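Local coordinates for protein shikimate 5-dehydrogenase (PDB 4XIJ) that probably catalyses the NADP-dependent interconversion of 3-dehydroshikimate and shikimate, the fourth of seven steps of chorismate biosynthesis, at residues P11-A16 with L41-Y46; L33-A38 with P264-A269; Y209-A214 with A232-A237; R218-I223 with E241-L246. One frame throughout, in Å; residues are numbered along the deposited sequence.

Interaction 1 (P11-A16 with L41-Y46); sequences PDSRKA and LPSWTY
Edge strand 45-50 and its inner neighbour 15-20 begin to pair here, in parallel, as the strands of the beta-alpha-beta unit completed by helix 28-38. R14 O takes the amide of T45 at 3.1 Å from T45 N, and A16 N reaches back to T45 O at 2.9 Å, pairing K15 with T45; a further bond between A16 and E47 carries the register on to A16 and Y46. Just ahead of the strands, R14 lies over one face of the W44 indole: CB sits 3.6 Å from the centroid of the six-membered ring, 14° off its normal, in a CH-pi contact. L41 CD1 covers the opposite face, so the flat ring is held between two aliphatic groups. With R14 CG beside the backbone N (chi1 -59°), the methylenes lie on the indole while the guanidinium leaves to bond E66 O. On the face shared by K15 and T45, the lysine chain folds back until NZ gives a hydrogen bond to T45 OG1 at 3.1 Å; a water accepts from that hydroxyl and donates to A16 O. On the other face A16 CB rests against Y46 CD2 at 3.5 Å, a methyl small enough for a tyrosine beside it. Ahead of the strands no direct backbone bond joins the segments, and water links P11 O to S43 OG instead, consistent with a surface contact whose polar groups can be met by solvent.

Interaction 2 (L33-A38 with P264-A269); sequences LAAYRA and PAPKEA. With EDO (1,2-ethanediol), chain C.
A proline-led helix start packs here on helix 28-38, where the end of the chain returns to the substrate-binding domain. P266, the N-cap residue of helix 267-272, lays its ring on the last turn of helix 28-38: CG is 3.6 Å from A35 CA and 3.7 Å from A35 CB, and P266 CB meets A38 CB at 3.8 Å. Within helix 267-272, A269 CB faces A38 CB at only 3.4 Å, tighter than usual for two methyl carbons. No hydrogen bond crosses the interface. The contact is mainly apolar, and alanine suits it because a side chain of one carbon lets the two backbones come close, A35 CA to P266 CA being 6.0 Å. Proline is compatible with a helix start, since its ring restricts phi and it has no amide hydrogen needing an acceptor. P266 is also the centre of an inverse gamma turn, which swings the chain from the extended A265 into the helix. The first amides of the helix are met by a molecule of 1,2-ethanediol, probably from the crystallisation liquor: K267 N donates to its O2 at 2.9 Å with an angle of 162°, and E268 N to its O1 at 2.9 Å. The same O2 gives a weak bond to A265 O. Further out, V257 of helix 246-261 touches A35, and E258 accepts from A265 N. The first amides of any helix lack an acceptor within it, a place the diol hydroxyls take at this N-terminus, docked on its neighbour through small residues.

Interaction 3 (Y209-A214 with A232-A237); sequences YADALA and AQAVEA
A234 lies at the centre of this contact, its methyl set against A210, which opens the short, weakly bonded helix of about 210-213, and A214 just after it. A234 CB lies 3.5 Å from A210 O and 3.9 Å from each of the methyl carbons A210 CB and A214 CB. In return A214 CB presses on the carbonyl of its partner, 3.6 Å from A234 O. Nothing larger than a methyl is used at the centre, which is why the backbones approach so closely, with A214 CA and V235 CA 4.2 Å apart. V235 adds a branched group at the inner border; with CG1 anti to the backbone N (chi1 170°), CG2 is the branch turned to the other segment, 4.1 Å from L213 O. No hydrogen bond joins the segments, so the fit of small apolar groups and carbonyl oxygens carries the contact. A234 sits in a regular helix, flanked in sequence by A232 and E236, whose N bonds A232 O at 2.9 Å. On the opposing side L213 N bonds Y209 O at 2.9 Å, closing the turn that carries A210; A214 N follows with a weak bond to D211 O. Behind these, L213 reaches V191, while A232 faces A242. Helix 210-213 thus touches helix 187-193 as well as helix 230-237, and helix 230-237 lies with its A232 side on strand 241-243, the edge of the parallel sheet.

Interaction 4 (R218-I223 with E241-L246); sequences RVLDAI and EAINGL
E241 OE1 takes two donors from one arginine: R218 NE at 2.9 Å, in a salt bridge, and more weakly R218 NH2. NE meets it on the anti side, 33° out of the carboxylate plane, while the oxygen stays near the guanidinium plane. E241 CG is anti to the backbone N (chi1 -180°) and the chain runs extended, so the acid lies alongside the arginine, whose NH2 also bonds L122 O. Beneath, two parallel strands pair in register: V219 N to E241 O, I243 N to V219 O and D221 N to I243 O, the last 2.8 Å long. On the face of R218, L220 CD1 fits against I243 CG2 at 3.7 Å, branched chains suited to a sheet covered by helices. Past the strand ends, D221 OD1 accepts from I223 N in an Asx turn and OD2 bonds T229, while N244 OD1 accepts from L246 N as a helix cap. G245 suits its place because its CA comes within 3.3 Å of A222 O, where a beta carbon would clash. Charge pairing thus closes the more exposed end of the strands, and short polar side chains settle the backbone amides at the turns.

In the fold
The four contacts fall into two pairs, one in each lobe of the enzyme. Interactions 1 and 2 share helix 28-38: Y36 reaches from it onto A16, W44 and Y46, and L41 N probably bonds Y36 O at 2.8 Å. Interactions 3 and 4 meet through helix 230-237, with V235 CG2 3.6 Å from V219 CG2 in the parallel sheet, whose fold and GxGxxA pattern are consistent with NADP binding. Centres of interactions 1 and 3 lie about 44 Å apart, on opposite sides of the chain's centre. Helix 246-261 links the lobes, beginning at interaction 4 and running toward interaction 2, whose nearest atoms are about 10 Å from those of interaction 4.

Interaction 1 (P11-A16 with L41-Y46)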
loop_
_atom_site.group_PDB
_atom_site.type_symbol
_atom_site.label_atom_id
_atom_site.label_comp_id
_atom_site.label_asym_id
_atom_site.label_seq_id
_atom_site.Cartn_x
_atom_site.Cartn_y
_atom_site.Cartn_z
ATOM N N PRO A 11 -32.152 -9.039 -7.707
ATOM C CA PRO A 11 -31.349 -7.820 -7.860
ATOM C C PRO A 11 -30.168 -7.992 -8.805
ATOM O O PRO A 11 -29.612 -9.091 -8.902
ATOM C CB PRO A 11 -30.859 -7.549 -6.430
ATOM C CG PRO A 11 -31.903 -8.225 -5.527
ATOM C CD PRO A 11 -32.224 -9.483 -6.297
ATOM N N ASP A 12 -29.830 -6.915 -9.510
ATOM C CA ASP A 12 -28.648 -6.883 -10.348
ATOM C C ASP A 12 -27.412 -6.908 -9.469
ATOM O O ASP A 12 -27.458 -6.641 -8.243
ATOM C CB ASP A 12 -28.609 -5.636 -11.226
ATOM C CG ASP A 12 -29.610 -5.680 -12.354
ATOM O OD1 ASP A 12 -30.121 -6.776 -12.665
ATOM O OD2 ASP A 12 -29.878 -4.600 -12.940
ATOM N N SER A 13 -26.296 -7.243 -10.096
ATOM C CA SER A 13 -25.055 -7.286 -9.363
ATOM C C SER A 13 -23.907 -6.922 -10.263
ATOM O O SER A 13 -24.041 -6.801 -11.500
ATOM C CB SER A 13 -24.825 -8.668 -8.768
ATOM O OG SER A 13 -24.791 -9.630 -9.802
ATOM N N ARG A 14 -22.759 -6.773 -9.619
ATOM C CA ARG A 14 -21.552 -6.324 -10.301
ATOM C C ARG A 14 -20.420 -7.316 -10.076
ATOM O O ARG A 14 -20.500 -8.177 -9.211
ATOM C CB ARG A 14 -21.160 -4.934 -9.802
ATOM C CG ARG A 14 -22.228 -3.859 -10.011
ATOM C CD ARG A 14 -22.646 -3.643 -11.473
ATOM N NE ARG A 14 -21.548 -3.196 -12.352
ATOM C CZ ARG A 14 -21.134 -1.925 -12.480
ATOM N NH1 ARG A 14 -21.715 -0.953 -11.787
ATOM N NH2 ARG A 14 -20.149 -1.616 -13.322
ATOM N N LYS A 15 -19.379 -7.215 -10.901
ATOM C CA LYS A 15 -18.231 -8.097 -10.847
ATOM C C LYS A 15 -16.957 -7.322 -10.588
ATOM O O LYS A 15 -16.726 -6.231 -11.150
ATOM C CB LYS A 15 -18.070 -8.861 -12.158
ATOM C CG LYS A 15 -19.350 -9.676 -12.532
ATOM C CD LYS A 15 -19.060 -10.606 -13.693
ATOM C CE LYS A 15 -18.279 -11.833 -13.176
ATOM N NZ LYS A 15 -19.114 -12.751 -12.303
ATOM N N ALA A 16 -16.122 -7.923 -9.751
ATOM C CA ALA A 16 -14.793 -7.391 -9.474
ATOM C C ALA A 16 -13.781 -8.526 -9.394
ATOM O O ALA A 16 -14.157 -9.711 -9.333
ATOM C CB ALA A 16 -14.796 -6.533 -8.162
ATOM N N LEU A 41 -24.842 -6.073 -0.461
ATOM C CA LEU A 41 -24.597 -6.483 -1.862
ATOM C C LEU A 41 -24.086 -7.919 -1.952
ATOM O O LEU A 41 -22.986 -8.171 -2.489
ATOM C CB LEU A 41 -23.568 -5.551 -2.507
ATOM C CG LEU A 41 -23.919 -4.069 -2.393
ATOM C CD1 LEU A 41 -22.659 -3.186 -2.711
ATOM C CD2 LEU A 41 -25.087 -3.745 -3.345
ATOM N N PRO A 42 -24.886 -8.877 -1.463
ATOM C CA PRO A 42 -24.347 -10.254 -1.352
ATOM C C PRO A 42 -24.225 -10.983 -2.698
ATOM O O PRO A 42 -23.637 -12.065 -2.748
ATOM C CB PRO A 42 -25.368 -10.941 -0.447
ATOM C CG PRO A 42 -26.665 -10.177 -0.774
ATOM C CD PRO A 42 -26.238 -8.751 -0.856
ATOM N N SER A 43 -24.767 -10.421 -3.785
ATOM C CA SER A 43 -24.584 -11.138 -5.043
ATOM C C SER A 43 -23.488 -10.548 -5.913
ATOM O O SER A 43 -23.243 -11.067 -7.007
ATOM C CB SER A 43 -25.898 -11.243 -5.818
ATOM O OG SER A 43 -26.363 -9.969 -6.172
ATOM N N TRP A 44 -22.806 -9.491 -5.454
ATOM C CA TRP A 44 -21.594 -9.072 -6.173
ATOM C C TRP A 44 -20.546 -10.167 -6.072
ATOM O O TRP A 44 -20.440 -10.873 -5.037
ATOM C CB TRP A 44 -21.040 -7.786 -5.576
ATOM C CG TRP A 44 -21.810 -6.525 -5.971
ATOM C CD1 TRP A 44 -23.157 -6.400 -6.234
ATOM C CD2 TRP A 44 -21.247 -5.243 -6.103
ATOM N NE1 TRP A 44 -23.451 -5.092 -6.562
ATOM C CE2 TRP A 44 -22.296 -4.356 -6.466
ATOM C CE3 TRP A 44 -19.945 -4.738 -5.956
ATOM C CZ2 TRP A 44 -22.081 -2.994 -6.683
ATOM C CZ3 TRP A 44 -19.740 -3.350 -6.164
ATOM C CH2 TRP A 44 -20.801 -2.514 -6.553
ATOM N N THR A 45 -19.749 -10.315 -7.126
ATOM C CA THR A 45 -18.711 -11.340 -7.090
ATOM C C THR A 45 -17.314 -10.705 -7.084
ATOM O O THR A 45 -17.121 -9.583 -7.568
ATOM C CB THR A 45 -18.834 -12.304 -8.270
ATOM O OG1 THR A 45 -18.775 -11.571 -9.506
ATOM C CG2 THR A 45 -20.151 -13.081 -8.176
ATOM N N TYR A 46 -16.348 -11.437 -6.544
ATOM C CA TYR A 46 -14.968 -10.976 -6.497
ATOM C C TYR A 46 -14.068 -12.167 -6.700
ATOM O O TYR A 46 -13.971 -13.010 -5.803
ATOM C CB TYR A 46 -14.659 -10.274 -5.164
ATOM C CG TYR A 46 -13.434 -9.419 -5.257
ATOM C CD1 TYR A 46 -12.197 -10.012 -5.398
ATOM C CD2 TYR A 46 -13.511 -8.023 -5.218
ATOM C CE1 TYR A 46 -11.073 -9.280 -5.513
ATOM C CE2 TYR A 46 -12.328 -7.220 -5.338
ATOM C CZ TYR A 46 -11.110 -7.905 -5.489
ATOM O OH TYR A 46 -9.923 -7.285 -5.567
HETATM O O HOH W 1 -28.921 -10.868 -7.023
HETATM O O HOH W 2 -26.604 -5.670 -5.868
HETATM O O HOH W 3 -16.169 -11.366 -10.301
#

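Interaction 2 (L33-A38 with P264-A269)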
loop_
_atom_site.group_PDB
_atom_site.type_symbol
_atom_site.label_atom_id
_atom_site.label_comp_id
_atom_site.label_asym_id
_atom_site.label_seq_id
_atom_site.Cartn_x
_atom_site.Cartn_y
_atom_site.Cartn_z
ATOM N N LEU A 33 -15.342 -9.160 -0.317
ATOM C CA LEU A 33 -16.625 -9.876 -0.092
ATOM C C LEU A 33 -17.166 -9.600 1.312
ATOM O O LEU A 33 -18.393 -9.461 1.469
ATOM C CB LEU A 33 -16.490 -11.391 -0.316
ATOM C CG LEU A 33 -16.286 -11.756 -1.799
ATOM C CD1 LEU A 33 -15.975 -13.277 -1.879
ATOM C CD2 LEU A 33 -17.478 -11.405 -2.683
ATOM N N ALA A 34 -16.299 -9.508 2.321
ATOM C CA ALA A 34 -16.778 -9.131 3.651
ATOM C C ALA A 34 -17.466 -7.768 3.609
ATOM O O ALA A 34 -18.526 -7.577 4.217
ATOM C CB ALA A 34 -15.635 -9.096 4.633
ATOM N N ALA A 35 -16.891 -6.826 2.872
ATOM C CA ALA A 35 -17.509 -5.516 2.745
ATOM C C ALA A 35 -18.823 -5.539 1.986
ATOM O O ALA A 35 -19.803 -4.958 2.456
ATOM C CB ALA A 35 -16.540 -4.559 2.042
ATOM N N TYR A 36 -18.859 -6.248 0.857
ATOM C CA TYR A 36 -20.078 -6.250 0.075
ATOM C C TYR A 36 -21.224 -6.880 0.848
ATOM O O TYR A 36 -22.347 -6.382 0.790
ATOM C CB TYR A 36 -19.914 -6.998 -1.264
ATOM C CG TYR A 36 -18.800 -6.472 -2.178
ATOM C CD1 TYR A 36 -18.203 -5.194 -2.003
ATOM C CD2 TYR A 36 -18.271 -7.297 -3.194
ATOM C CE1 TYR A 36 -17.147 -4.800 -2.852
ATOM C CE2 TYR A 36 -17.261 -6.885 -4.040
ATOM C CZ TYR A 36 -16.693 -5.650 -3.847
ATOM O OH TYR A 36 -15.657 -5.297 -4.652
ATOM N N ARG A 37 -20.948 -7.933 1.604
ATOM C CA ARG A 37 -22.005 -8.557 2.405
ATOM C C ARG A 37 -22.517 -7.578 3.492
ATOM O O ARG A 37 -23.730 -7.418 3.666
ATOM C CB ARG A 37 -21.456 -9.853 3.022
ATOM C CG ARG A 37 -21.271 -10.917 1.981
ATOM C CD ARG A 37 -20.390 -12.096 2.443
ATOM N NE ARG A 37 -20.152 -12.958 1.295
ATOM C CZ ARG A 37 -19.280 -13.964 1.251
ATOM N NH1 ARG A 37 -18.548 -14.305 2.311
ATOM N NH2 ARG A 37 -19.139 -14.668 0.123
ATOM N N ALA A 38 -21.600 -6.859 4.151
ATOM C CA ALA A 38 -21.987 -5.873 5.153
ATOM C C ALA A 38 -22.783 -4.692 4.555
ATOM O O ALA A 38 -23.657 -4.118 5.222
ATOM C CB ALA A 38 -20.745 -5.367 5.883
ATOM N N PRO A 264 -19.746 4.348 2.032
ATOM C CA PRO A 264 -18.685 4.372 3.052
ATOM C C PRO A 264 -18.233 2.962 3.427
ATOM O O PRO A 264 -19.060 2.037 3.496
ATOM C CB PRO A 264 -19.349 5.070 4.228
ATOM C CG PRO A 264 -20.418 5.923 3.563
ATOM C CD PRO A 264 -20.949 5.060 2.470
ATOM N N ALA A 265 -16.924 2.771 3.590
ATOM C CA ALA A 265 -16.409 1.440 3.923
ATOM C C ALA A 265 -17.021 0.938 5.229
ATOM O O ALA A 265 -17.093 1.665 6.189
ATOM C CB ALA A 265 -14.862 1.445 3.996
ATOM N N PRO A 266 -17.448 -0.332 5.272
ATOM C CA PRO A 266 -17.995 -0.899 6.513
ATOM C C PRO A 266 -16.803 -1.369 7.338
ATOM O O PRO A 266 -16.335 -2.504 7.219
ATOM C CB PRO A 266 -18.863 -2.062 6.016
ATOM C CG PRO A 266 -18.138 -2.533 4.750
ATOM C CD PRO A 266 -17.535 -1.260 4.139
ATOM N N LYS A 267 -16.279 -0.474 8.152
ATOM C CA LYS A 267 -14.929 -0.725 8.684
ATOM C C LYS A 267 -14.882 -1.872 9.688
ATOM O O LYS A 267 -13.917 -2.646 9.676
ATOM C CB LYS A 267 -14.326 0.539 9.315
ATOM C CG LYS A 267 -14.157 1.675 8.317
ATOM C CD LYS A 267 -13.327 2.836 8.840
ATOM C CE LYS A 267 -13.000 3.776 7.707
ATOM N NZ LYS A 267 -12.117 4.931 8.122
ATOM N N GLU A 268 -15.893 -2.017 10.556
ATOM C CA GLU A 268 -15.844 -3.098 11.533
ATOM C C GLU A 268 -15.950 -4.431 10.819
ATOM O O GLU A 268 -15.306 -5.428 11.210
ATOM C CB GLU A 268 -16.935 -2.947 12.604
ATOM C CG GLU A 268 -16.547 -1.896 13.685
ATOM C CD GLU A 268 -15.355 -2.317 14.583
ATOM O OE1 GLU A 268 -15.594 -3.113 15.557
ATOM O OE2 GLU A 268 -14.213 -1.846 14.345
ATOM N N ALA A 269 -16.793 -4.500 9.794
ATOM C CA ALA A 269 -16.963 -5.769 9.058
ATOM C C ALA A 269 -15.638 -6.126 8.374
ATOM O O ALA A 269 -15.235 -7.290 8.366
ATOM C CB ALA A 269 -18.082 -5.634 8.054
HETATM C C1 EDO C . -17.778 0.305 11.262
HETATM O O1 EDO C . -18.486 -0.789 10.793
HETATM C C2 EDO C . -18.446 1.450 10.577
HETATM O O2 EDO C . -17.622 1.802 9.462
#

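Interaction 3 (Y209-A214 with A232-A237)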
loop_
_atom_site.group_PDB
_atom_site.type_symbol
_atom_site.label_atom_id
_atom_site.label_comp_id
_atom_site.label_asym_id
_atom_site.label_seq_id
_atom_site.Cartn_x
_atom_site.Cartn_y
_atom_site.Cartn_z
ATOM N N TYR A 209 18.809 -4.889 12.375
ATOM C CA TYR A 209 18.838 -3.470 12.726
ATOM C C TYR A 209 17.801 -3.090 13.747
ATOM O O TYR A 209 17.636 -1.908 14.024
ATOM C CB TYR A 209 18.681 -2.616 11.457
ATOM C CG TYR A 209 19.856 -2.870 10.545
ATOM C CD1 TYR A 209 21.104 -2.311 10.822
ATOM C CD2 TYR A 209 19.745 -3.682 9.441
ATOM C CE1 TYR A 209 22.194 -2.595 10.039
ATOM C CE2 TYR A 209 20.853 -3.969 8.645
ATOM C CZ TYR A 209 22.059 -3.411 8.947
ATOM O OH TYR A 209 23.137 -3.681 8.128
ATOM N N ALA A 210 17.157 -4.090 14.368
ATOM C CA ALA A 210 16.047 -3.775 15.280
ATOM C C ALA A 210 16.476 -2.913 16.473
ATOM O O ALA A 210 15.793 -1.948 16.819
ATOM C CB ALA A 210 15.385 -5.047 15.792
ATOM N N ASP A 211 17.599 -3.238 17.099
ATOM C CA ASP A 211 18.056 -2.444 18.222
ATOM C C ASP A 211 18.413 -1.023 17.800
ATOM O O ASP A 211 18.126 -0.076 18.508
ATOM C CB ASP A 211 19.267 -3.088 18.874
ATOM C CG ASP A 211 18.899 -4.302 19.715
ATOM O OD1 ASP A 211 17.684 -4.577 19.919
ATOM O OD2 ASP A 211 19.841 -4.982 20.159
ATOM N N ALA A 212 19.022 -0.881 16.631
ATOM C CA ALA A 212 19.368 0.450 16.124
ATOM C C ALA A 212 18.125 1.269 15.750
ATOM O O ALA A 212 18.151 2.476 15.857
ATOM C CB ALA A 212 20.308 0.317 14.917
ATOM N N LEU A 213 17.035 0.611 15.336
ATOM C CA LEU A 213 15.798 1.301 14.955
ATOM C C LEU A 213 14.827 1.444 16.119
ATOM O O LEU A 213 13.789 2.091 15.985
ATOM C CB LEU A 213 15.101 0.554 13.813
ATOM C CG LEU A 213 15.881 0.530 12.512
ATOM C CD1 LEU A 213 15.243 -0.501 11.576
ATOM C CD2 LEU A 213 15.858 1.985 11.908
ATOM N N ALA A 214 15.157 0.854 17.255
ATOM C CA ALA A 214 14.231 0.787 18.401
ATOM C C ALA A 214 13.742 2.110 18.891
ATOM O O ALA A 214 12.607 2.179 19.391
ATOM C CB ALA A 214 14.880 0.037 19.564
ATOM N N ALA A 232 9.408 -4.948 15.755
ATOM C CA ALA A 232 8.316 -4.473 16.608
ATOM C C ALA A 232 8.641 -4.668 18.066
ATOM O O ALA A 232 8.293 -3.825 18.892
ATOM C CB ALA A 232 7.039 -5.195 16.261
ATOM N N GLN A 233 9.256 -5.808 18.388
ATOM C CA GLN A 233 9.562 -6.090 19.781
ATOM C C GLN A 233 10.538 -5.065 20.348
ATOM O O GLN A 233 10.407 -4.599 21.479
ATOM C CB GLN A 233 10.141 -7.488 19.933
ATOM C CG GLN A 233 9.120 -8.579 19.705
ATOM C CD GLN A 233 9.793 -9.950 19.761
ATOM O OE1 GLN A 233 10.413 -10.316 20.781
ATOM N NE2 GLN A 233 9.725 -10.686 18.669
ATOM N N ALA A 234 11.533 -4.723 19.556
ATOM C CA ALA A 234 12.503 -3.738 20.010
ATOM C C ALA A 234 11.871 -2.368 20.194
ATOM O O ALA A 234 12.131 -1.686 21.187
ATOM C CB ALA A 234 13.653 -3.650 19.039
ATOM N N VAL A 235 11.054 -1.960 19.218
ATOM C CA VAL A 235 10.378 -0.680 19.323
ATOM C C VAL A 235 9.505 -0.652 20.583
ATOM O O VAL A 235 9.511 0.320 21.357
ATOM C CB VAL A 235 9.522 -0.410 18.063
ATOM C CG1 VAL A 235 8.604 0.821 18.256
ATOM C CG2 VAL A 235 10.444 -0.145 16.860
ATOM N N GLU A 236 8.764 -1.722 20.813
ATOM C CA GLU A 236 7.878 -1.746 21.977
ATOM C C GLU A 236 8.662 -1.758 23.292
ATOM O O GLU A 236 8.274 -1.082 24.253
ATOM C CB GLU A 236 6.926 -2.957 21.908
ATOM C CG GLU A 236 5.871 -2.749 20.827
ATOM C CD GLU A 236 4.855 -3.862 20.745
ATOM O OE1 GLU A 236 5.112 -4.949 21.322
ATOM O OE2 GLU A 236 3.770 -3.650 20.134
ATOM N N ALA A 237 9.761 -2.503 23.319
ATOM C CA ALA A 237 10.629 -2.522 24.503
ATOM C C ALA A 237 11.217 -1.151 24.803
ATOM O O ALA A 237 11.535 -0.864 25.964
ATOM C CB ALA A 237 11.767 -3.574 24.355
#

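Interaction 4 (R218-I223 with E241-L246)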
loop_
_atom_site.group_PDB
_atom_site.type_symbol
_atom_site.label_atom_id
_atom_site.label_comp_id
_atom_site.label_asym_id
_atom_site.label_seq_id
_atom_site.Cartn_x
_atom_site.Cartn_y
_atom_site.Cartn_z
ATOM N N ARG A 218 7.374 5.739 16.473
ATOM C CA ARG A 218 6.244 5.046 15.865
ATOM C C ARG A 218 6.740 4.383 14.604
ATOM O O ARG A 218 7.321 5.018 13.733
ATOM C CB ARG A 218 5.119 6.025 15.583
ATOM C CG ARG A 218 4.705 6.712 16.861
ATOM C CD ARG A 218 3.476 7.569 16.644
ATOM N NE ARG A 218 2.276 6.795 16.314
ATOM C CZ ARG A 218 1.653 6.836 15.141
ATOM N NH1 ARG A 218 2.129 7.614 14.188
ATOM N NH2 ARG A 218 0.557 6.098 14.939
ATOM N N VAL A 219 6.540 3.083 14.502
ATOM C CA VAL A 219 7.036 2.308 13.374
ATOM C C VAL A 219 5.909 1.487 12.761
ATOM O O VAL A 219 5.263 0.700 13.471
ATOM C CB VAL A 219 8.198 1.374 13.807
ATOM C CG1 VAL A 219 8.626 0.508 12.612
ATOM C CG2 VAL A 219 9.364 2.244 14.336
ATOM N N LEU A 220 5.659 1.706 11.469
ATOM C CA LEU A 220 4.780 0.880 10.659
ATOM C C LEU A 220 5.641 -0.172 9.976
ATOM O O LEU A 220 6.509 0.154 9.166
ATOM C CB LEU A 220 4.008 1.740 9.640
ATOM C CG LEU A 220 3.205 0.969 8.610
ATOM C CD1 LEU A 220 2.107 0.185 9.313
ATOM C CD2 LEU A 220 2.598 1.990 7.629
ATOM N N ASP A 221 5.422 -1.429 10.367
ATOM C CA ASP A 221 6.124 -2.551 9.791
ATOM C C ASP A 221 5.191 -3.200 8.751
ATOM O O ASP A 221 4.083 -3.611 9.086
ATOM C CB ASP A 221 6.482 -3.543 10.908
ATOM C CG ASP A 221 7.412 -4.636 10.462
ATOM O OD1 ASP A 221 7.691 -4.783 9.260
ATOM O OD2 ASP A 221 7.933 -5.333 11.351
ATOM N N ALA A 222 5.631 -3.283 7.500
ATOM C CA ALA A 222 4.836 -3.905 6.447
ATOM C C ALA A 222 4.591 -5.393 6.728
ATOM O O ALA A 222 3.623 -5.974 6.218
ATOM C CB ALA A 222 5.519 -3.739 5.099
ATOM N N ILE A 223 5.468 -6.007 7.515
ATOM C CA ILE A 223 5.321 -7.418 7.846
ATOM C C ILE A 223 4.241 -7.612 8.892
ATOM O O ILE A 223 4.086 -6.764 9.804
ATOM C CB ILE A 223 6.661 -7.988 8.352
ATOM C CG1 ILE A 223 7.759 -7.744 7.304
ATOM C CG2 ILE A 223 6.520 -9.450 8.715
ATOM C CD1 ILE A 223 7.462 -8.353 5.943
ATOM N N GLU A 241 5.555 2.685 19.653
ATOM C CA GLU A 241 4.396 2.019 19.085
ATOM C C GLU A 241 4.770 1.326 17.796
ATOM O O GLU A 241 5.398 1.939 16.915
ATOM C CB GLU A 241 3.282 3.043 18.804
ATOM C CG GLU A 241 2.032 2.359 18.207
ATOM C CD GLU A 241 0.936 3.321 17.781
ATOM O OE1 GLU A 241 1.179 4.550 17.782
ATOM O OE2 GLU A 241 -0.163 2.830 17.448
ATOM N N ALA A 242 4.361 0.073 17.664
ATOM C CA ALA A 242 4.584 -0.686 16.452
ATOM C C ALA A 242 3.221 -1.048 15.874
ATOM O O ALA A 242 2.325 -1.521 16.592
ATOM C CB ALA A 242 5.411 -1.971 16.741
ATOM N N ILE A 243 3.065 -0.818 14.579
ATOM C CA ILE A 243 1.840 -1.111 13.832
ATOM C C ILE A 243 2.184 -2.118 12.739
ATOM O O ILE A 243 3.238 -1.954 12.087
ATOM C CB ILE A 243 1.296 0.160 13.174
ATOM C CG1 ILE A 243 1.002 1.218 14.238
ATOM C CG2 ILE A 243 0.027 -0.113 12.364
ATOM C CD1 ILE A 243 1.100 2.608 13.709
ATOM N N ASN A 244 1.366 -3.157 12.525
ATOM C CA ASN A 244 1.776 -4.108 11.465
ATOM C C ASN A 244 1.065 -3.972 10.135
ATOM O O ASN A 244 0.131 -3.190 9.984
ATOM C CB ASN A 244 1.696 -5.571 11.943
ATOM C CG ASN A 244 0.284 -6.116 12.144
ATOM O OD1 ASN A 244 -0.615 -5.871 11.365
ATOM N ND2 ASN A 244 0.150 -6.979 13.133
ATOM N N GLY A 245 1.544 -4.750 9.157
ATOM C CA GLY A 245 1.100 -4.599 7.788
ATOM C C GLY A 245 -0.354 -4.910 7.545
ATOM O O GLY A 245 -0.872 -4.497 6.516
ATOM N N LEU A 246 -1.025 -5.621 8.452
ATOM C CA LEU A 246 -2.480 -5.830 8.250
ATOM C C LEU A 246 -3.192 -4.484 8.196
ATOM O O LEU A 246 -4.213 -4.350 7.510
ATOM C CB LEU A 246 -3.115 -6.703 9.341
ATOM C CG LEU A 246 -2.675 -8.159 9.241
ATOM C CD1 LEU A 246 -3.203 -8.860 10.500
ATOM C CD2 LEU A 246 -3.193 -8.846 7.936
#